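Local coordinates for protein nitrite oxidoreductase subunit B (Kuenenia stuttgartiensis, PDB 7B04) that probably relays electrons through its iron-sulfur clusters, as the beta subunit of a complex that interconverts nitrite and nitrate, at residues L9-E14 with G113-E118; G70-W75 with Y132-K137; Q25-F30 with G270-N275; G145-K150 with R166-L171. One frame throughout, in Å; residues are numbered along the deposited sequence.

Contact 1: residues L9-E14 with G113-E118; sequences LGRRME and GDTIFE
Arg11 and Glu118 form a salt bridge that ties strand 11-14 to the first turn of helix 116-123, where Thr115 and Glu118 make a capping box. NH1 of Arg11 lies 2.7 Å from OE2 of Glu118; the oxygen sits in the guanidinium plane and uses its syn lone pair, although the two flat groups are turned 49° apart. Glu14 N adds a weak bond to the same OE2, at 3.4 Å. The other carboxylate oxygen, OE1, receives Thr115 N at 3.3 Å from above the carboxylate plane, and Thr115 OG1 in return accepts from Glu118 N at 3.2 Å. Glutamate suits this place because its two oxygens serve the strand and the helix start at once. Threonine suits the N-cap because its hydroxyl caps while its methyl packs: CG2 meets Leu9 CD1 at 3.6 Å. Flexible Met13 completes the apolar side with a Met-aromatic contact, its SD 4.2 Å from Phe117 CD2 and set oblique to the ring.

In the next shell, Tyr15 packs edge-to-face with Phe117. Arg11 bends at chi3 (76°) to bring its guanidinium to Glu118, and its NE bonds to Tyr111 O.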
loop_
_atom_site.group_PDB
_atom_site.type_symbol
_atom_site.label_atom_id
_atom_site.label_comp_id
_atom_site.label_asym_id
_atom_site.label_seq_id
_atom_site.Cartn_x
_atom_site.Cartn_y
_atom_site.Cartn_z
ATOM N N LEU A 9 -7.451 35.505 4.889
ATOM C CA LEU A 9 -8.752 36.132 4.724
ATOM C C LEU A 9 -8.647 37.564 4.229
ATOM O O LEU A 9 -9.651 38.124 3.780
ATOM C CB LEU A 9 -9.517 36.123 6.047
ATOM C CG LEU A 9 -9.761 34.780 6.725
ATOM C CD1 LEU A 9 -10.602 34.976 7.974
ATOM C CD2 LEU A 9 -10.443 33.829 5.762
ATOM N N GLY A 10 -7.460 38.163 4.290
ATOM C CA GLY A 10 -7.330 39.547 3.875
ATOM C C GLY A 10 -8.130 40.478 4.755
ATOM O O GLY A 10 -8.557 41.548 4.305
ATOM N N ARG A 11 -8.347 40.086 6.006
ATOM C CA ARG A 11 -9.246 40.778 6.912
ATOM C C ARG A 11 -8.653 40.674 8.309
ATOM O O ARG A 11 -7.731 39.893 8.551
ATOM C CB ARG A 11 -10.659 40.168 6.804
ATOM C CG ARG A 11 -11.585 40.296 8.014
ATOM C CD ARG A 11 -13.033 39.976 7.660
ATOM N NE ARG A 11 -13.280 38.543 7.507
ATOM C CZ ARG A 11 -13.432 37.697 8.522
ATOM N NH1 ARG A 11 -13.352 38.131 9.772
ATOM N NH2 ARG A 11 -13.661 36.412 8.285
ATOM N N ARG A 12 -9.151 41.496 9.222
ATOM C CA ARG A 12 -8.800 41.385 10.629
ATOM C C ARG A 12 -9.817 40.482 11.318
ATOM O O ARG A 12 -11.024 40.606 11.086
ATOM C CB ARG A 12 -8.703 42.767 11.283
ATOM C CG ARG A 12 -7.338 43.383 10.998
ATOM C CD ARG A 12 -7.202 44.816 11.466
ATOM N NE ARG A 12 -7.185 44.922 12.920
ATOM C CZ ARG A 12 -6.117 44.688 13.679
ATOM N NH1 ARG A 12 -4.964 44.327 13.128
ATOM N NH2 ARG A 12 -6.207 44.813 14.995
ATOM N N MET A 13 -9.323 39.608 12.191
ATOM C CA MET A 13 -10.062 38.471 12.719
ATOM C C MET A 13 -10.157 38.547 14.236
ATOM O O MET A 13 -9.355 39.212 14.896
ATOM C CB MET A 13 -9.374 37.168 12.306
ATOM C CG MET A 13 -10.133 35.910 12.644
ATOM S SD MET A 13 -8.929 34.601 12.896
ATOM C CE MET A 13 -8.197 34.626 11.304
ATOM N N GLU A 14 -11.150 37.856 14.790
ATOM C CA GLU A 14 -11.351 37.813 16.235
ATOM C C GLU A 14 -10.631 36.603 16.818
ATOM O O GLU A 14 -10.897 35.464 16.418
ATOM C CB GLU A 14 -12.837 37.761 16.578
ATOM C CG GLU A 14 -13.121 37.783 18.081
ATOM C CD GLU A 14 -13.051 39.190 18.665
ATOM O OE1 GLU A 14 -12.717 39.330 19.862
ATOM O OE2 GLU A 14 -13.357 40.154 17.931
ATOM N N GLY A 113 -17.047 36.203 5.403
ATOM C CA GLY A 113 -17.744 35.247 6.234
ATOM C C GLY A 113 -17.117 35.128 7.609
ATOM O O GLY A 113 -16.004 35.589 7.859
ATOM N N ASP A 114 -17.855 34.490 8.510
ATOM C CA ASP A 114 -17.435 34.367 9.899
ATOM C C ASP A 114 -16.562 33.136 10.101
ATOM O O ASP A 114 -16.859 32.053 9.590
ATOM C CB ASP A 114 -18.652 34.290 10.823
ATOM C CG ASP A 114 -19.523 35.526 10.747
ATOM O OD1 ASP A 114 -19.020 36.587 10.324
ATOM O OD2 ASP A 114 -20.713 35.432 11.113
ATOM N N THR A 115 -15.473 33.321 10.841
ATOM C CA THR A 115 -14.605 32.224 11.229
ATOM C C THR A 115 -15.241 31.438 12.373
ATOM O O THR A 115 -16.250 31.843 12.956
ATOM C CB THR A 115 -13.229 32.743 11.643
ATOM O OG1 THR A 115 -13.322 33.379 12.925
ATOM C CG2 THR A 115 -12.715 33.746 10.627
ATOM N N ILE A 116 -14.642 30.285 12.686
ATOM C CA ILE A 116 -15.140 29.468 13.789
ATOM C C ILE A 116 -15.125 30.252 15.096
ATOM O O ILE A 116 -15.954 30.015 15.982
ATOM C CB ILE A 116 -14.327 28.163 13.903
ATOM C CG1 ILE A 116 -12.855 28.463 14.195
ATOM C CG2 ILE A 116 -14.463 27.340 12.633
ATOM C CD1 ILE A 116 -12.085 27.273 14.722
ATOM N N PHE A 117 -14.191 31.195 15.236
ATOM C CA PHE A 117 -14.171 32.050 16.418
ATOM C C PHE A 117 -15.306 33.065 16.379
ATOM O O PHE A 117 -15.983 33.290 17.391
ATOM C CB PHE A 117 -12.818 32.751 16.533
ATOM C CG PHE A 117 -11.643 31.831 16.366
ATOM C CD1 PHE A 117 -11.228 31.019 17.409
ATOM C CD2 PHE A 117 -10.955 31.774 15.165
ATOM C CE1 PHE A 117 -10.147 30.169 17.259
ATOM C CE2 PHE A 117 -9.874 30.928 15.008
ATOM C CZ PHE A 117 -9.470 30.123 16.056
ATOM N N GLU A 118 -15.528 33.690 15.220
ATOM C CA GLU A 118 -16.544 34.730 15.112
ATOM C C GLU A 118 -17.958 34.162 15.101
ATOM O O GLU A 118 -18.889 34.833 15.560
ATOM C CB GLU A 118 -16.298 35.568 13.856
ATOM C CG GLU A 118 -14.920 36.212 13.818
ATOM C CD GLU A 118 -14.570 36.774 12.454
ATOM O OE1 GLU A 118 -15.337 36.541 11.496
ATOM O OE2 GLU A 118 -13.524 37.448 12.341
#

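Contact 2: residues G70-W75 with Y132-K137; sequences GFPQSW and YIPEDK
With CG lodged between its backbone N and carbonyl carbon (chi1 72°), Tyr132 directs its phenol at the start of helix 75-81, where OH comes 3.6 Å from Trp75 CA. Gln73 keeps CG beside its own backbone N (chi1 -45°) and runs extended beyond it, which carries the amide out to Lys137. Between these two reaches the prolines meet, Pro72 CG lying 4.1 Å from Pro134 CG; their compact, rigid rings suit a place where two irregular loops touch, and the peptide before Pro72 is cis.

The polar groups are joined through water. One molecule accepts from Tyr132 OH at 2.8 Å and donates to Gln73 O at 3.2 Å. A second donates both to Gln73 OE1, at 3.0 Å, and to Lys137 O, at 3.2 Å. Glutamine is apt here because its amide offers both an acceptor and a donor: its NE2 bonds to Arg140 O.

Around this core, Lys221 and Lys78 make cation-pi contacts with Tyr132, and Trp75 NE1 is held by Glu64. Pro1121 of subunit A packs on Gln73, while Gln128 of subunit C bonds to Asp136 N. The whole is a water-bridged packing of two loops, one carrying a type II turn from Pro72 to Trp75 that leads into a helix, at the meeting place of the three subunits and with the Trp75 side chain close to a [4Fe-4S] cluster.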
loop_
_atom_site.group_PDB
_atom_site.type_symbol
_atom_site.label_atom_id
_atom_site.label_comp_id
_atom_site.label_asym_id
_atom_site.label_seq_id
_atom_site.Cartn_x
_atom_site.Cartn_y
_atom_site.Cartn_z
ATOM N N GLY A 70 -12.399 10.919 4.548
ATOM C CA GLY A 70 -11.941 11.722 5.668
ATOM C C GLY A 70 -11.538 10.950 6.908
ATOM O O GLY A 70 -12.042 9.848 7.152
ATOM N N PHE A 71 -10.647 11.530 7.708
ATOM C CA PHE A 71 -10.285 10.996 9.020
ATOM C C PHE A 71 -10.202 12.155 10.003
ATOM O O PHE A 71 -9.273 12.983 9.900
ATOM C CB PHE A 71 -8.961 10.243 8.999
ATOM C CG PHE A 71 -8.472 9.848 10.367
ATOM C CD1 PHE A 71 -9.065 8.798 11.048
ATOM C CD2 PHE A 71 -7.451 10.549 10.989
ATOM C CE1 PHE A 71 -8.630 8.438 12.315
ATOM C CE2 PHE A 71 -7.016 10.192 12.257
ATOM C CZ PHE A 71 -7.607 9.136 12.917
ATOM N N PRO A 72 -11.136 12.267 10.957
ATOM C CA PRO A 72 -12.251 11.353 11.223
ATOM C C PRO A 72 -13.303 11.440 10.125
ATOM O O PRO A 72 -13.253 12.369 9.311
ATOM C CB PRO A 72 -12.805 11.865 12.566
ATOM C CG PRO A 72 -11.728 12.774 13.114
ATOM C CD PRO A 72 -11.145 13.392 11.901
ATOM N N GLN A 73 -14.244 10.504 10.124
ATOM C CA GLN A 73 -15.194 10.390 9.020
ATOM C C GLN A 73 -15.994 11.676 8.827
ATOM O O GLN A 73 -16.651 12.166 9.756
ATOM C CB GLN A 73 -16.125 9.210 9.279
ATOM C CG GLN A 73 -15.374 7.971 9.747
ATOM C CD GLN A 73 -16.277 6.903 10.317
ATOM O OE1 GLN A 73 -17.500 7.043 10.326
ATOM N NE2 GLN A 73 -15.677 5.823 10.802
ATOM N N SER A 74 -15.936 12.206 7.608
ATOM C CA SER A 74 -16.689 13.393 7.201
ATOM C C SER A 74 -16.371 14.598 8.088
ATOM O O SER A 74 -17.254 15.372 8.462
ATOM C CB SER A 74 -18.187 13.102 7.191
ATOM O OG SER A 74 -18.517 12.169 6.181
ATOM N N TRP A 75 -15.086 14.773 8.405
ATOM C CA TRP A 75 -14.677 15.851 9.304
ATOM C C TRP A 75 -14.887 17.237 8.692
ATOM O O TRP A 75 -15.275 18.175 9.398
ATOM C CB TRP A 75 -13.208 15.672 9.692
ATOM C CG TRP A 75 -12.292 15.919 8.541
ATOM C CD1 TRP A 75 -11.897 15.015 7.597
ATOM C CD2 TRP A 75 -11.671 17.161 8.192
ATOM N NE1 TRP A 75 -11.058 15.615 6.690
ATOM C CE2 TRP A 75 -10.905 16.933 7.033
ATOM C CE3 TRP A 75 -11.687 18.442 8.750
ATOM C CZ2 TRP A 75 -10.160 17.938 6.423
ATOM C CZ3 TRP A 75 -10.945 19.439 8.143
ATOM C CH2 TRP A 75 -10.191 19.181 6.992
ATOM N N TYR A 132 -16.966 20.255 17.605
ATOM C CA TYR A 132 -17.563 19.032 18.117
ATOM C C TYR A 132 -16.441 18.070 18.468
ATOM O O TYR A 132 -15.324 18.176 17.955
ATOM C CB TYR A 132 -18.523 18.400 17.100
ATOM C CG TYR A 132 -17.830 17.759 15.914
ATOM C CD1 TYR A 132 -17.454 18.515 14.812
ATOM C CD2 TYR A 132 -17.558 16.395 15.896
ATOM C CE1 TYR A 132 -16.823 17.934 13.728
ATOM C CE2 TYR A 132 -16.925 15.806 14.817
ATOM C CZ TYR A 132 -16.561 16.580 13.736
ATOM O OH TYR A 132 -15.932 15.997 12.660
ATOM N N ILE A 133 -16.752 17.126 19.350
ATOM C CA ILE A 133 -15.827 16.056 19.710
ATOM C C ILE A 133 -16.198 14.835 18.873
ATOM O O ILE A 133 -17.301 14.291 19.048
ATOM C CB ILE A 133 -15.880 15.736 21.209
ATOM C CG1 ILE A 133 -15.354 16.917 22.025
ATOM C CG2 ILE A 133 -15.073 14.482 21.512
ATOM C CD1 ILE A 133 -15.556 16.762 23.517
ATOM N N PRO A 134 -15.340 14.384 17.961
ATOM C CA PRO A 134 -15.648 13.166 17.204
ATOM C C PRO A 134 -15.732 11.963 18.129
ATOM O O PRO A 134 -14.838 11.719 18.943
ATOM C CB PRO A 134 -14.476 13.049 16.222
ATOM C CG PRO A 134 -13.901 14.427 16.142
ATOM C CD PRO A 134 -14.093 15.019 17.505
ATOM N N GLU A 135 -16.822 11.215 18.003
ATOM C CA GLU A 135 -17.006 10.034 18.828
ATOM C C GLU A 135 -15.992 8.969 18.417
ATOM O O GLU A 135 -15.448 8.992 17.310
ATOM C CB GLU A 135 -18.440 9.517 18.684
ATOM C CG GLU A 135 -18.815 8.343 19.577
ATOM C CD GLU A 135 -20.308 8.071 19.580
ATOM O OE1 GLU A 135 -21.074 8.949 19.130
ATOM O OE2 GLU A 135 -20.714 6.977 20.024
ATOM N N ASP A 136 -15.726 8.034 19.336
ATOM C CA ASP A 136 -14.724 7.004 19.072
ATOM C C ASP A 136 -15.045 6.223 17.805
ATOM O O ASP A 136 -14.132 5.742 17.122
ATOM C CB ASP A 136 -14.601 6.060 20.272
ATOM C CG ASP A 136 -15.913 5.376 20.623
ATOM O OD1 ASP A 136 -16.950 5.699 20.007
ATOM O OD2 ASP A 136 -15.906 4.510 21.525
ATOM N N LYS A 137 -16.330 6.095 17.470
ATOM C CA LYS A 137 -16.726 5.410 16.248
ATOM C C LYS A 137 -16.451 6.242 15.002
ATOM O O LYS A 137 -16.389 5.682 13.902
ATOM C CB LYS A 137 -18.200 5.019 16.326
ATOM C CG LYS A 137 -18.431 3.834 17.247
ATOM C CD LYS A 137 -19.897 3.487 17.417
ATOM C CE LYS A 137 -20.042 2.249 18.292
ATOM N NZ LYS A 137 -21.453 1.978 18.677
HETATM O O HOH W 1 -16.259 13.176 12.780
HETATM O O HOH W 2 -19.090 5.367 12.258
#

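Contact 3: residues Q25-F30 with G270-N275; sequences QFAAVF and GFLDDN
Gln25 and Leu272 begin an antiparallel pairing in which three backbone bonds are made in sequence. Leu272 N donates to Gln25 O at 2.7 Å. Ala27 and Gly270 then exchange both bonds of a hydrogen-bonded pair: Gly270 N donates to Ala27 O at 2.9 Å and Ala27 N to Gly270 O at 3.2 Å. Between them Phe26 and Phe271 form a non-hydrogen-bonded pair. The amide of Gln25 is well supplied: OE1 accepts from Lys194, and NE2 gives a bond to Gly199 O and a weak one to Phe26 O.

The residue types follow from the faces. Ala27 is small enough for Leu272 to lie over it, beneath helix 279-286; Ala27 CB lies 3.9 Å from Leu272 CG. Gly270 adopts an extended conformation that glycine reaches easily. On the other face Phe271 CD1 packs 3.7 Å from Phe26 CA, and both side chains touch Ile242. This is the pairing of strand 267-272, outermost in its mixed sheet within the chain, with the leading strand of a ferredoxin-type segment, whose Phe26 side chain comes about 5 Å from a [4Fe-4S] cluster.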
loop_
_atom_site.group_PDB
_atom_site.type_symbol
_atom_site.label_atom_id
_atom_site.label_comp_id
_atom_site.label_asym_id
_atom_site.label_seq_id
_atom_site.Cartn_x
_atom_site.Cartn_y
_atom_site.Cartn_z
ATOM N N GLN A 25 7.825 30.821 10.138
ATOM C CA GLN A 25 6.768 29.850 10.397
ATOM C C GLN A 25 7.054 28.540 9.681
ATOM O O GLN A 25 7.284 28.526 8.467
ATOM C CB GLN A 25 5.407 30.392 9.952
ATOM C CG GLN A 25 4.274 29.386 10.073
ATOM C CD GLN A 25 3.909 29.088 11.516
ATOM O OE1 GLN A 25 3.853 29.988 12.353
ATOM N NE2 GLN A 25 3.655 27.819 11.812
ATOM N N PHE A 26 7.024 27.444 10.439
ATOM C CA PHE A 26 7.106 26.104 9.869
ATOM C C PHE A 26 6.005 25.918 8.838
ATOM O O PHE A 26 4.817 26.011 9.161
ATOM C CB PHE A 26 6.992 25.053 10.980
ATOM C CG PHE A 26 6.876 23.638 10.484
ATOM C CD1 PHE A 26 5.635 23.064 10.250
ATOM C CD2 PHE A 26 8.005 22.878 10.258
ATOM C CE1 PHE A 26 5.531 21.762 9.795
ATOM C CE2 PHE A 26 7.901 21.577 9.808
ATOM C CZ PHE A 26 6.668 21.019 9.574
ATOM N N ALA A 27 6.400 25.650 7.598
ATOM C CA ALA A 27 5.448 25.574 6.504
ATOM C C ALA A 27 5.933 24.553 5.489
ATOM O O ALA A 27 7.108 24.177 5.464
ATOM C CB ALA A 27 5.244 26.940 5.840
ATOM N N ALA A 28 5.004 24.106 4.648
ATOM C CA ALA A 28 5.315 23.117 3.628
ATOM C C ALA A 28 4.360 23.291 2.458
ATOM O O ALA A 28 3.259 23.831 2.600
ATOM C CB ALA A 28 5.233 21.690 4.184
ATOM N N VAL A 29 4.799 22.820 1.293
ATOM C CA VAL A 29 4.016 22.878 0.064
ATOM C C VAL A 29 3.783 21.456 -0.420
ATOM O O VAL A 29 4.739 20.690 -0.585
ATOM C CB VAL A 29 4.726 23.712 -1.018
ATOM C CG1 VAL A 29 4.033 23.543 -2.361
ATOM C CG2 VAL A 29 4.776 25.176 -0.608
ATOM N N PHE A 30 2.521 21.108 -0.659
ATOM C CA PHE A 30 2.142 19.780 -1.130
ATOM C C PHE A 30 1.638 19.901 -2.562
ATOM O O PHE A 30 0.654 20.604 -2.818
ATOM C CB PHE A 30 1.053 19.157 -0.250
ATOM C CG PHE A 30 1.491 18.830 1.157
ATOM C CD1 PHE A 30 2.738 19.194 1.632
ATOM C CD2 PHE A 30 0.636 18.148 2.009
ATOM C CE1 PHE A 30 3.120 18.890 2.922
ATOM C CE2 PHE A 30 1.014 17.840 3.300
ATOM C CZ PHE A 30 2.258 18.211 3.756
ATOM N N GLY A 270 9.865 23.563 4.821
ATOM C CA GLY A 270 10.813 24.601 5.170
ATOM C C GLY A 270 10.220 25.603 6.139
ATOM O O GLY A 270 9.515 25.222 7.077
ATOM N N PHE A 271 10.504 26.886 5.929
ATOM C CA PHE A 271 9.930 27.940 6.749
ATOM C C PHE A 271 9.451 29.081 5.864
ATOM O O PHE A 271 10.007 29.329 4.790
ATOM C CB PHE A 271 10.939 28.464 7.777
ATOM C CG PHE A 271 11.451 27.407 8.708
ATOM C CD1 PHE A 271 10.677 26.963 9.767
ATOM C CD2 PHE A 271 12.705 26.851 8.522
ATOM C CE1 PHE A 271 11.147 25.987 10.627
ATOM C CE2 PHE A 271 13.181 25.877 9.376
ATOM C CZ PHE A 271 12.401 25.444 10.430
ATOM N N LEU A 272 8.413 29.772 6.327
ATOM C CA LEU A 272 7.930 30.987 5.673
ATOM C C LEU A 272 8.788 32.160 6.130
ATOM O O LEU A 272 8.618 32.678 7.237
ATOM C CB LEU A 272 6.458 31.220 5.987
ATOM C CG LEU A 272 5.469 30.709 4.939
ATOM C CD1 LEU A 272 4.035 30.910 5.405
ATOM C CD2 LEU A 272 5.705 31.401 3.607
ATOM N N ASP A 273 9.717 32.581 5.280
ATOM C CA ASP A 273 10.540 33.749 5.551
ATOM C C ASP A 273 9.867 35.002 4.995
ATOM O O ASP A 273 8.730 34.974 4.517
ATOM C CB ASP A 273 11.932 33.575 4.945
ATOM C CG ASP A 273 12.726 32.464 5.600
ATOM O OD1 ASP A 273 12.537 32.224 6.810
ATOM O OD2 ASP A 273 13.545 31.835 4.898
ATOM N N ASP A 274 10.579 36.123 5.066
ATOM C CA ASP A 274 10.331 37.279 4.218
ATOM C C ASP A 274 11.242 37.253 3.000
ATOM O O ASP A 274 11.246 38.195 2.202
ATOM C CB ASP A 274 10.527 38.573 5.016
ATOM C CG ASP A 274 9.944 39.788 4.316
ATOM O OD1 ASP A 274 8.706 39.856 4.164
ATOM O OD2 ASP A 274 10.728 40.678 3.920
ATOM N N ASN A 275 12.018 36.179 2.857
ATOM C CA ASN A 275 12.982 36.020 1.778
ATOM C C ASN A 275 12.292 35.482 0.532
ATOM O O ASN A 275 11.672 34.413 0.596
ATOM C CB ASN A 275 14.078 35.060 2.216
ATOM C CG ASN A 275 15.304 35.116 1.337
ATOM O OD1 ASN A 275 15.336 35.825 0.333
ATOM N ND2 ASN A 275 16.330 34.361 1.713
#

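Contact 4: residues G145-K150 with R166-L171; sequences GEDTAK and RWFFYL
Lys150 and Trp167 exchange two backbone hydrogen bonds, Lys150 N to Trp167 O at 2.9 Å and Trp167 N to Lys150 O at 3.1 Å. They form a single antiparallel bridge, supplemented by a CA-H...O contact from Arg166 CA to Lys150 O.

Among side chains the polar link is between Asp147 and Tyr170. The phenol OH donates to Asp147 OD1 at 2.5 Å, meeting it on the syn side, 24° out of the carboxylate plane, and OD1 itself lies at the edge of the tyrosine ring. Asp147 can serve two partners, since OD2 makes a salt bridge with Arg919 of subunit A.

In the fold, this bridge and bond lay the loop 145-150 against the approach to strand 169-173, which pairs with strand 62-66; Tyr170 brings the strand close to Cys35, a ligand of a [4Fe-4S] cluster. The loop starts with a type II turn from Gly145 to Thr148, in which Asp147 has a positive phi.

Apolar packing fills the remainder. Lys150 CB sits 3.5 Å above one face of the Trp167 indole, toward its rim, and Lys150 CD comes obliquely to 3.4 Å from Trp167 NE1; lysine suits the place because its methylenes pack on the ring while its amine can lead away. Phe168, with CG between its backbone N and carbonyl carbon (chi1 77°), turns its ring under the loop, one face toward Asp147 C and CD2 4.0 Å from Ala149 CB. Alanine's short side chain lets the backbones approach there, and its CB also touches Arg166 CG at 3.9 Å, while the guanidinium of Arg166 pairs with Glu157.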
loop_
_atom_site.group_PDB
_atom_site.type_symbol
_atom_site.label_atom_id
_atom_site.label_comp_id
_atom_site.label_asym_id
_atom_site.label_seq_id
_atom_site.Cartn_x
_atom_site.Cartn_y
_atom_site.Cartn_z
ATOM N N GLY A 145 -13.681 6.088 2.593
ATOM C CA GLY A 145 -13.914 6.607 1.258
ATOM C C GLY A 145 -12.714 6.572 0.338
ATOM O O GLY A 145 -12.575 7.456 -0.515
ATOM N N GLU A 146 -11.840 5.579 0.489
ATOM C CA GLU A 146 -10.675 5.459 -0.382
ATOM C C GLU A 146 -11.094 5.291 -1.837
ATOM O O GLU A 146 -11.934 4.446 -2.163
ATOM C CB GLU A 146 -9.807 4.279 0.051
ATOM C CG GLU A 146 -8.555 4.104 -0.796
ATOM C CD GLU A 146 -7.792 2.840 -0.461
ATOM O OE1 GLU A 146 -8.280 2.056 0.381
ATOM O OE2 GLU A 146 -6.703 2.632 -1.035
ATOM N N ASP A 147 -10.492 6.101 -2.712
ATOM C CA ASP A 147 -10.662 5.987 -4.163
ATOM C C ASP A 147 -12.134 5.997 -4.570
ATOM O O ASP A 147 -12.523 5.384 -5.567
ATOM C CB ASP A 147 -9.962 4.737 -4.701
ATOM C CG ASP A 147 -8.456 4.806 -4.553
ATOM O OD1 ASP A 147 -7.914 5.930 -4.496
ATOM O OD2 ASP A 147 -7.812 3.737 -4.495
ATOM N N THR A 148 -12.962 6.696 -3.800
ATOM C CA THR A 148 -14.380 6.840 -4.100
ATOM C C THR A 148 -14.582 8.147 -4.855
ATOM O O THR A 148 -14.300 9.226 -4.323
ATOM C CB THR A 148 -15.216 6.819 -2.820
ATOM O OG1 THR A 148 -14.910 5.639 -2.066
ATOM C CG2 THR A 148 -16.700 6.830 -3.153
ATOM N N ALA A 149 -15.066 8.049 -6.087
ATOM C CA ALA A 149 -15.185 9.200 -6.968
ATOM C C ALA A 149 -16.600 9.764 -6.946
ATOM O O ALA A 149 -17.567 9.059 -6.650
ATOM C CB ALA A 149 -14.802 8.827 -8.403
ATOM N N LYS A 150 -16.706 11.054 -7.251
ATOM C CA LYS A 150 -17.988 11.686 -7.523
ATOM C C LYS A 150 -18.319 11.491 -8.997
ATOM O O LYS A 150 -17.460 11.692 -9.860
ATOM C CB LYS A 150 -17.945 13.173 -7.170
ATOM C CG LYS A 150 -19.291 13.874 -7.241
ATOM C CD LYS A 150 -19.405 14.719 -8.499
ATOM C CE LYS A 150 -20.664 15.569 -8.481
ATOM N NZ LYS A 150 -21.896 14.735 -8.563
ATOM N N ARG A 166 -16.145 12.372 -13.711
ATOM C CA ARG A 166 -15.924 11.415 -12.635
ATOM C C ARG A 166 -14.548 11.697 -12.046
ATOM O O ARG A 166 -13.537 11.567 -12.743
ATOM C CB ARG A 166 -16.020 9.980 -13.157
ATOM C CG ARG A 166 -16.138 8.906 -12.084
ATOM C CD ARG A 166 -16.418 7.552 -12.720
ATOM N NE ARG A 166 -17.714 7.519 -13.391
ATOM C CZ ARG A 166 -18.155 6.498 -14.118
ATOM N NH1 ARG A 166 -17.384 5.436 -14.309
ATOM N NH2 ARG A 166 -19.352 6.554 -14.686
ATOM N N TRP A 167 -14.504 12.080 -10.770
ATOM C CA TRP A 167 -13.273 12.633 -10.228
ATOM C C TRP A 167 -13.121 12.309 -8.751
ATOM O O TRP A 167 -14.096 12.059 -8.037
ATOM C CB TRP A 167 -13.233 14.154 -10.413
ATOM C CG TRP A 167 -14.292 14.860 -9.616
ATOM C CD1 TRP A 167 -15.573 15.120 -10.007
ATOM C CD2 TRP A 167 -14.166 15.381 -8.286
ATOM N NE1 TRP A 167 -16.251 15.776 -9.007
ATOM C CE2 TRP A 167 -15.408 15.948 -7.940
ATOM C CE3 TRP A 167 -13.121 15.428 -7.357
ATOM C CZ2 TRP A 167 -15.635 16.554 -6.705
ATOM C CZ3 TRP A 167 -13.349 16.029 -6.133
ATOM C CH2 TRP A 167 -14.595 16.584 -5.818
ATOM N N PHE A 168 -11.866 12.330 -8.309
ATOM C CA PHE A 168 -11.468 12.254 -6.910
ATOM C C PHE A 168 -9.986 12.586 -6.828
ATOM O O PHE A 168 -9.230 12.317 -7.766
ATOM C CB PHE A 168 -11.752 10.873 -6.297
ATOM C CG PHE A 168 -10.762 9.808 -6.687
ATOM C CD1 PHE A 168 -9.787 9.391 -5.798
ATOM C CD2 PHE A 168 -10.822 9.208 -7.931
ATOM C CE1 PHE A 168 -8.888 8.402 -6.141
ATOM C CE2 PHE A 168 -9.918 8.222 -8.285
ATOM C CZ PHE A 168 -8.948 7.821 -7.389
ATOM N N PHE A 169 -9.582 13.186 -5.710
ATOM C CA PHE A 169 -8.190 13.552 -5.497
ATOM C C PHE A 169 -7.837 13.297 -4.040
ATOM O O PHE A 169 -8.695 12.966 -3.217
ATOM C CB PHE A 169 -7.912 15.014 -5.890
ATOM C CG PHE A 169 -8.556 16.031 -4.987
ATOM C CD1 PHE A 169 -9.848 16.468 -5.225
ATOM C CD2 PHE A 169 -7.861 16.566 -3.912
ATOM C CE1 PHE A 169 -10.443 17.408 -4.402
ATOM C CE2 PHE A 169 -8.451 17.505 -3.084
ATOM C CZ PHE A 169 -9.742 17.926 -3.331
ATOM N N TYR A 170 -6.556 13.457 -3.725
ATOM C CA TYR A 170 -6.008 13.067 -2.433
ATOM C C TYR A 170 -5.623 14.305 -1.637
ATOM O O TYR A 170 -4.985 15.218 -2.170
ATOM C CB TYR A 170 -4.798 12.149 -2.613
ATOM C CG TYR A 170 -5.117 10.867 -3.345
ATOM C CD1 TYR A 170 -6.179 10.066 -2.948
ATOM C CD2 TYR A 170 -4.356 10.456 -4.432
ATOM C CE1 TYR A 170 -6.477 8.893 -3.613
ATOM C CE2 TYR A 170 -4.646 9.282 -5.104
ATOM C CZ TYR A 170 -5.708 8.505 -4.688
ATOM O OH TYR A 170 -6.004 7.337 -5.345
ATOM N N LEU A 171 -6.011 14.331 -0.365
ATOM C CA LEU A 171 -5.680 15.424 0.540
ATOM C C LEU A 171 -4.798 14.885 1.655
ATOM O O LEU A 171 -5.201 13.974 2.385
ATOM C CB LEU A 171 -6.947 16.064 1.112
ATOM C CG LEU A 171 -6.767 17.320 1.963
ATOM C CD1 LEU A 171 -6.040 18.404 1.183
ATOM C CD2 LEU A 171 -8.120 17.815 2.445
#

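Each contact lies close to one of the [4Fe-4S] clusters. Contacts 1 and 2 border the same [4Fe-4S] cluster, the one bound by Cys178 and Cys218: the side chain of Phe117 comes within about 7 Å of it and that of Trp75 about 8 Å. Contact 3 lies by the cluster bound by Cys235, and contact 4 by that of Cys35, about 6 Å from the Tyr170 side chain. Contacts 2 and 4 are the nearest neighbours, with centres 19 Å apart and nearest atoms about 4 Å apart; both border subunit A. Contacts 1 and 4 are the most distant, 30 Å between centres. In sequence, contact 3 spans both 2 and 4.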